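Local atomic coordinates of cruciferin (Brassica napus, PDB entry 3KGL), a protein that probably serves as a seed storage protein, an 11S globulin built from two cupin domains and kept as a nutrient reserve in the seed. Residues S41-V46 and N345-V350; L323-G328 and I398-N403. All coordinates share one frame; numbering follows the deposited sequence.

Contact 1. Residues S41-V46 and N345-V350; sequences SGVSFV and NAVLYV
V43 and F45 pack against V347 and Y349 in a buried sheet-on-sheet contact where the two cupin domains of the chain meet face to face. Strand 43-46 of the N-terminal cupin and strand 346-350 of the C-terminal one run nearly parallel, at 17°, with axes 9.3 Å apart, so side chains rather than backbone bonds join them. V347 presents one methyl to each neighbour: its CG2 meets CG2 of V43 at 3.7 Å, the two side chains sliding past each other, while its CG1 lies 3.7 Å from CD1 of F45. With CG anti to its backbone N (chi1 -160°), F45 extends across the interface toward Y349. There CE2 of F45 approaches CD1 of Y349 to 3.6 Å, and the rings form an oblique pair, inclined at 31° with centroids 5.5 Å apart. The phenol OH of Y349 returns to the N-terminal domain by a hydrogen bond to R47.

At the start of both strands the chemistry turns polar. ND2 of N345 gives a weak but nearly straight hydrogen bond to O of S41 (3.4 Å) and another to the carbonyl of Q187 of a second subunit, while OD1 accepts from the backbone of Q382. OG of S41 pairs with S379. G42, with positive phi, closes helix 36-41 in a Schellman motif just before the strand begins.

Around this core, W31 meets the F45 ring edge-to-face, V176 and V178 of strand 173-180 border the N-terminal side, and L377 of strand 377-380 packs on F45, V347 and Y349.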
loop_
_atom_site.group_PDB
_atom_site.type_symbol
_atom_site.label_atom_id
_atom_site.label_comp_id
_atom_site.label_asym_id
_atom_site.label_seq_id
_atom_site.Cartn_x
_atom_site.Cartn_y
_atom_site.Cartn_z
ATOM N N SER A 41 -0.272 14.000 -6.834
ATOM C CA SER A 41 1.072 13.478 -6.600
ATOM C C SER A 41 1.201 12.792 -5.249
ATOM O O SER A 41 2.181 12.109 -4.983
ATOM C CB SER A 41 2.111 14.593 -6.733
ATOM O OG SER A 41 2.571 14.685 -8.073
ATOM N N GLY A 42 0.207 12.984 -4.395
ATOM C CA GLY A 42 0.194 12.363 -3.089
ATOM C C GLY A 42 1.304 12.799 -2.153
ATOM O O GLY A 42 1.790 11.996 -1.359
ATOM N N VAL A 43 1.700 14.069 -2.226
ATOM C CA VAL A 43 2.721 14.592 -1.318
ATOM C C VAL A 43 2.441 16.018 -0.855
ATOM O O VAL A 43 1.629 16.726 -1.438
ATOM C CB VAL A 43 4.129 14.572 -1.954
ATOM C CG1 VAL A 43 4.536 13.152 -2.319
ATOM C CG2 VAL A 43 4.182 15.497 -3.163
ATOM N N SER A 44 3.124 16.420 0.209
ATOM C CA SER A 44 3.177 17.813 0.612
ATOM C C SER A 44 4.633 18.257 0.505
ATOM O O SER A 44 5.540 17.438 0.310
ATOM C CB SER A 44 2.680 17.973 2.046
ATOM O OG SER A 44 2.712 19.321 2.472
ATOM N N PHE A 45 4.858 19.558 0.629
ATOM C CA PHE A 45 6.196 20.116 0.488
ATOM C C PHE A 45 6.337 21.221 1.533
ATOM O O PHE A 45 5.339 21.795 1.958
ATOM C CB PHE A 45 6.373 20.655 -0.932
ATOM C CG PHE A 45 7.804 20.810 -1.367
ATOM C CD1 PHE A 45 8.512 19.734 -1.865
ATOM C CD2 PHE A 45 8.433 22.047 -1.319
ATOM C CE1 PHE A 45 9.825 19.884 -2.274
ATOM C CE2 PHE A 45 9.753 22.194 -1.738
ATOM C CZ PHE A 45 10.440 21.116 -2.211
ATOM N N VAL A 46 7.560 21.493 1.976
ATOM C CA VAL A 46 7.790 22.506 3.002
ATOM C C VAL A 46 9.188 23.047 2.855
ATOM O O VAL A 46 10.073 22.354 2.369
ATOM C CB VAL A 46 7.638 21.940 4.430
ATOM C CG1 VAL A 46 8.549 20.753 4.620
ATOM C CG2 VAL A 46 7.936 23.011 5.473
ATOM N N ASN A 345 5.561 9.634 -9.115
ATOM C CA ASN A 345 5.095 10.997 -9.202
ATOM C C ASN A 345 6.251 11.889 -8.838
ATOM O O ASN A 345 7.010 11.574 -7.932
ATOM C CB ASN A 345 3.928 11.214 -8.262
ATOM C CG ASN A 345 2.679 10.559 -8.760
ATOM O OD1 ASN A 345 2.641 10.054 -9.889
ATOM N ND2 ASN A 345 1.646 10.549 -7.930
ATOM N N ALA A 346 6.407 12.987 -9.560
ATOM C CA ALA A 346 7.507 13.900 -9.298
ATOM C C ALA A 346 6.999 15.176 -8.657
ATOM O O ALA A 346 5.812 15.493 -8.721
ATOM C CB ALA A 346 8.251 14.215 -10.586
ATOM N N VAL A 347 7.913 15.891 -8.018
ATOM C CA VAL A 347 7.648 17.228 -7.514
ATOM C C VAL A 347 8.933 18.033 -7.728
ATOM O O VAL A 347 10.008 17.634 -7.287
ATOM C CB VAL A 347 7.155 17.186 -6.051
ATOM C CG1 VAL A 347 7.929 18.145 -5.146
ATOM C CG2 VAL A 347 5.639 17.402 -6.001
ATOM N N LEU A 348 8.826 19.131 -8.470
ATOM C CA LEU A 348 10.005 19.835 -8.962
ATOM C C LEU A 348 10.166 21.185 -8.294
ATOM O O LEU A 348 9.226 21.987 -8.234
ATOM C CB LEU A 348 9.920 20.023 -10.471
ATOM C CG LEU A 348 11.059 20.810 -11.115
ATOM C CD1 LEU A 348 11.242 20.371 -12.556
ATOM C CD2 LEU A 348 10.812 22.303 -11.052
ATOM N N TYR A 349 11.371 21.443 -7.810
ATOM C CA TYR A 349 11.647 22.693 -7.121
ATOM C C TYR A 349 12.828 23.381 -7.787
ATOM O O TYR A 349 13.860 22.754 -8.042
ATOM C CB TYR A 349 11.913 22.421 -5.636
ATOM C CG TYR A 349 12.239 23.618 -4.769
ATOM C CD1 TYR A 349 11.236 24.383 -4.189
ATOM C CD2 TYR A 349 13.560 23.949 -4.488
ATOM C CE1 TYR A 349 11.544 25.475 -3.373
ATOM C CE2 TYR A 349 13.880 25.030 -3.678
ATOM C CZ TYR A 349 12.871 25.786 -3.120
ATOM O OH TYR A 349 13.210 26.849 -2.315
ATOM N N VAL A 350 12.656 24.664 -8.095
ATOM C CA VAL A 350 13.722 25.458 -8.674
ATOM C C VAL A 350 14.538 26.061 -7.535
ATOM O O VAL A 350 13.981 26.682 -6.634
ATOM C CB VAL A 350 13.134 26.573 -9.542
ATOM C CG1 VAL A 350 14.240 27.420 -10.181
ATOM C CG2 VAL A 350 12.244 25.968 -10.589
#

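Contact 2. Residues L323-G328 and I398-N403; sequences LSALRG and IEFKTN
The ring of F400 and the carboxylate of E399 are the flat groups that strand 394-401 sets against L323-G328, on opposite faces of the sheet. CB of A325 comes obliquely to the F400 ring, 4.3 Å from CD1, and also meets CD1 of I398; L66, F68, V176 and V178 of the N-terminal cupin also touch the F400 side chain. Over one face of the E399 carboxylate sit both methyls of L326, CD1 and CD2 each 3.8 Å from OE2. L326, with CG anti to its backbone N (chi1 -176°), lies alongside E399. OE1 forms a salt bridge with NZ of K401, two residues on along the same strand, at 3.4 Å, the nitrogen standing off the carboxylate plane, and OE2 accepts from the indole N-H of W397. NZ of K401 has a second partner in N341.

The backbones pair antiparallel. E399 N gives a straight bond to L326 O (2.8 Å, 175°), L326 N returns one to E399 O in the carbonyl plane at 2.9 Å, and K401 N reaches S324 O at 2.9 Å from above that carbonyl's plane. The return bond from S324 N to K401 O is weak.

A leucine in place of E399 would probably leave the K401 ammonium without this counter-charge and the W397 indole N-H without its acceptor. The face bearing A325, I398 and F400 is largely apolar and meets the N-terminal cupin, with R327 also on it, its guanidinium held by D292 and T351; the other buries a lysine-glutamate pair beside leucine methyls, likely strengthening the attraction between the charges.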
loop_
_atom_site.group_PDB
_atom_site.type_symbol
_atom_site.label_atom_id
_atom_site.label_comp_id
_atom_site.label_asym_id
_atom_site.label_seq_id
_atom_site.Cartn_x
_atom_site.Cartn_y
_atom_site.Cartn_z
ATOM N N LEU A 323 11.191 6.565 -1.907
ATOM C CA LEU A 323 11.490 7.920 -2.396
ATOM C C LEU A 323 12.839 7.990 -3.126
ATOM O O LEU A 323 13.726 7.166 -2.910
ATOM C CB LEU A 323 11.438 8.967 -1.272
ATOM C CG LEU A 323 10.061 9.347 -0.718
ATOM C CD1 LEU A 323 10.170 10.337 0.408
ATOM C CD2 LEU A 323 9.218 9.926 -1.814
ATOM N N SER A 324 12.975 8.996 -3.983
ATOM C CA SER A 324 14.013 9.057 -5.008
ATOM C C SER A 324 14.252 10.543 -5.259
ATOM O O SER A 324 13.335 11.346 -5.092
ATOM C CB SER A 324 13.509 8.345 -6.287
ATOM O OG SER A 324 14.305 8.596 -7.433
ATOM N N ALA A 325 15.468 10.932 -5.630
ATOM C CA ALA A 325 15.701 12.339 -5.949
ATOM C C ALA A 325 16.535 12.519 -7.208
ATOM O O ALA A 325 17.243 11.599 -7.632
ATOM C CB ALA A 325 16.323 13.080 -4.763
ATOM N N LEU A 326 16.421 13.709 -7.802
ATOM C CA LEU A 326 17.146 14.081 -9.021
ATOM C C LEU A 326 17.545 15.566 -9.001
ATOM O O LEU A 326 16.686 16.440 -9.084
ATOM C CB LEU A 326 16.297 13.778 -10.268
ATOM C CG LEU A 326 16.918 14.014 -11.651
ATOM C CD1 LEU A 326 16.061 13.423 -12.757
ATOM C CD2 LEU A 326 17.146 15.486 -11.914
ATOM N N ARG A 327 18.843 15.845 -8.905
ATOM C CA ARG A 327 19.345 17.214 -8.946
ATOM C C ARG A 327 19.951 17.526 -10.304
ATOM O O ARG A 327 20.644 16.692 -10.884
ATOM C CB ARG A 327 20.372 17.448 -7.837
ATOM C CG ARG A 327 21.291 18.643 -8.055
ATOM C CD ARG A 327 20.591 19.954 -7.873
ATOM N NE ARG A 327 21.460 20.941 -7.237
ATOM C CZ ARG A 327 21.073 22.159 -6.850
ATOM N NH1 ARG A 327 19.825 22.568 -7.042
ATOM N NH2 ARG A 327 21.936 22.974 -6.258
ATOM N N GLY A 328 19.681 18.723 -10.815
ATOM C CA GLY A 328 20.217 19.130 -12.102
ATOM C C GLY A 328 20.631 20.591 -12.197
ATOM O O GLY A 328 19.955 21.493 -11.678
ATOM N N ILE A 398 15.690 20.653 -8.118
ATOM C CA ILE A 398 15.690 19.366 -7.449
ATOM C C ILE A 398 14.307 18.718 -7.658
ATOM O O ILE A 398 13.291 19.349 -7.379
ATOM C CB ILE A 398 16.072 19.545 -5.940
ATOM C CG1 ILE A 398 17.058 18.467 -5.477
ATOM C CG2 ILE A 398 14.850 19.640 -5.050
ATOM C CD1 ILE A 398 16.659 17.032 -5.805
ATOM N N GLU A 399 14.271 17.502 -8.218
ATOM C CA GLU A 399 13.038 16.697 -8.317
ATOM C C GLU A 399 12.978 15.644 -7.204
ATOM O O GLU A 399 13.955 14.951 -6.952
ATOM C CB GLU A 399 12.954 15.961 -9.656
ATOM C CG GLU A 399 13.096 16.815 -10.911
ATOM C CD GLU A 399 13.046 15.985 -12.201
ATOM O OE1 GLU A 399 12.326 14.958 -12.236
ATOM O OE2 GLU A 399 13.723 16.363 -13.186
ATOM N N PHE A 400 11.829 15.518 -6.547
ATOM C CA PHE A 400 11.588 14.422 -5.609
ATOM C C PHE A 400 10.575 13.445 -6.197
ATOM O O PHE A 400 9.405 13.779 -6.331
ATOM C CB PHE A 400 11.040 14.936 -4.280
ATOM C CG PHE A 400 12.026 15.720 -3.471
ATOM C CD1 PHE A 400 13.081 15.094 -2.836
ATOM C CD2 PHE A 400 11.886 17.083 -3.323
ATOM C CE1 PHE A 400 13.987 15.817 -2.074
ATOM C CE2 PHE A 400 12.787 17.807 -2.563
ATOM C CZ PHE A 400 13.838 17.172 -1.939
ATOM N N LYS A 401 11.019 12.238 -6.528
ATOM C CA LYS A 401 10.134 11.223 -7.109
ATOM C C LYS A 401 9.588 10.245 -6.053
ATOM O O LYS A 401 10.234 10.006 -5.038
ATOM C CB LYS A 401 10.865 10.488 -8.230
ATOM C CG LYS A 401 11.667 11.437 -9.096
ATOM C CD LYS A 401 11.831 10.942 -10.522
ATOM C CE LYS A 401 12.414 12.036 -11.379
ATOM N NZ LYS A 401 12.688 11.597 -12.756
ATOM N N THR A 402 8.396 9.695 -6.282
ATOM C CA THR A 402 7.773 8.809 -5.289
ATOM C C THR A 402 7.987 7.335 -5.587
ATOM O O THR A 402 7.058 6.531 -5.499
ATOM C CB THR A 402 6.271 9.056 -5.140
ATOM O OG1 THR A 402 5.666 9.090 -6.438
ATOM C CG2 THR A 402 6.036 10.365 -4.434
ATOM N N ASN A 403 9.219 6.998 -5.938
ATOM C CA ASN A 403 9.636 5.621 -6.052
ATOM C C ASN A 403 11.066 5.543 -5.565
ATOM O O ASN A 403 11.877 6.394 -5.915
ATOM C CB ASN A 403 9.537 5.133 -7.505
ATOM C CG ASN A 403 9.410 3.614 -7.603
ATOM O OD1 ASN A 403 10.316 2.870 -7.217
ATOM N ND2 ASN A 403 8.267 3.151 -8.097
#

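Both contacts are buried, their centres about 9 Å apart, and strands 346-352 and 394-401 are neighbours in one sheet, joined by a backbone bond from I398 N to Y349 O. Contact 2 works within that C-terminal sheet, through backbone hydrogen bonds between the strands, beside an ion pair within 398-403 on the face turned from the N-terminal cupin. Contact 1 crosses between the domains and relies mainly on apolar and aromatic side chains. They share the apolar layer, where CE1 of F45 meets CE2 of F400 at 3.6 Å. At its polar margin T402 OG1 accepts from N345 N, and both residues also reach Q187 of a second subunit.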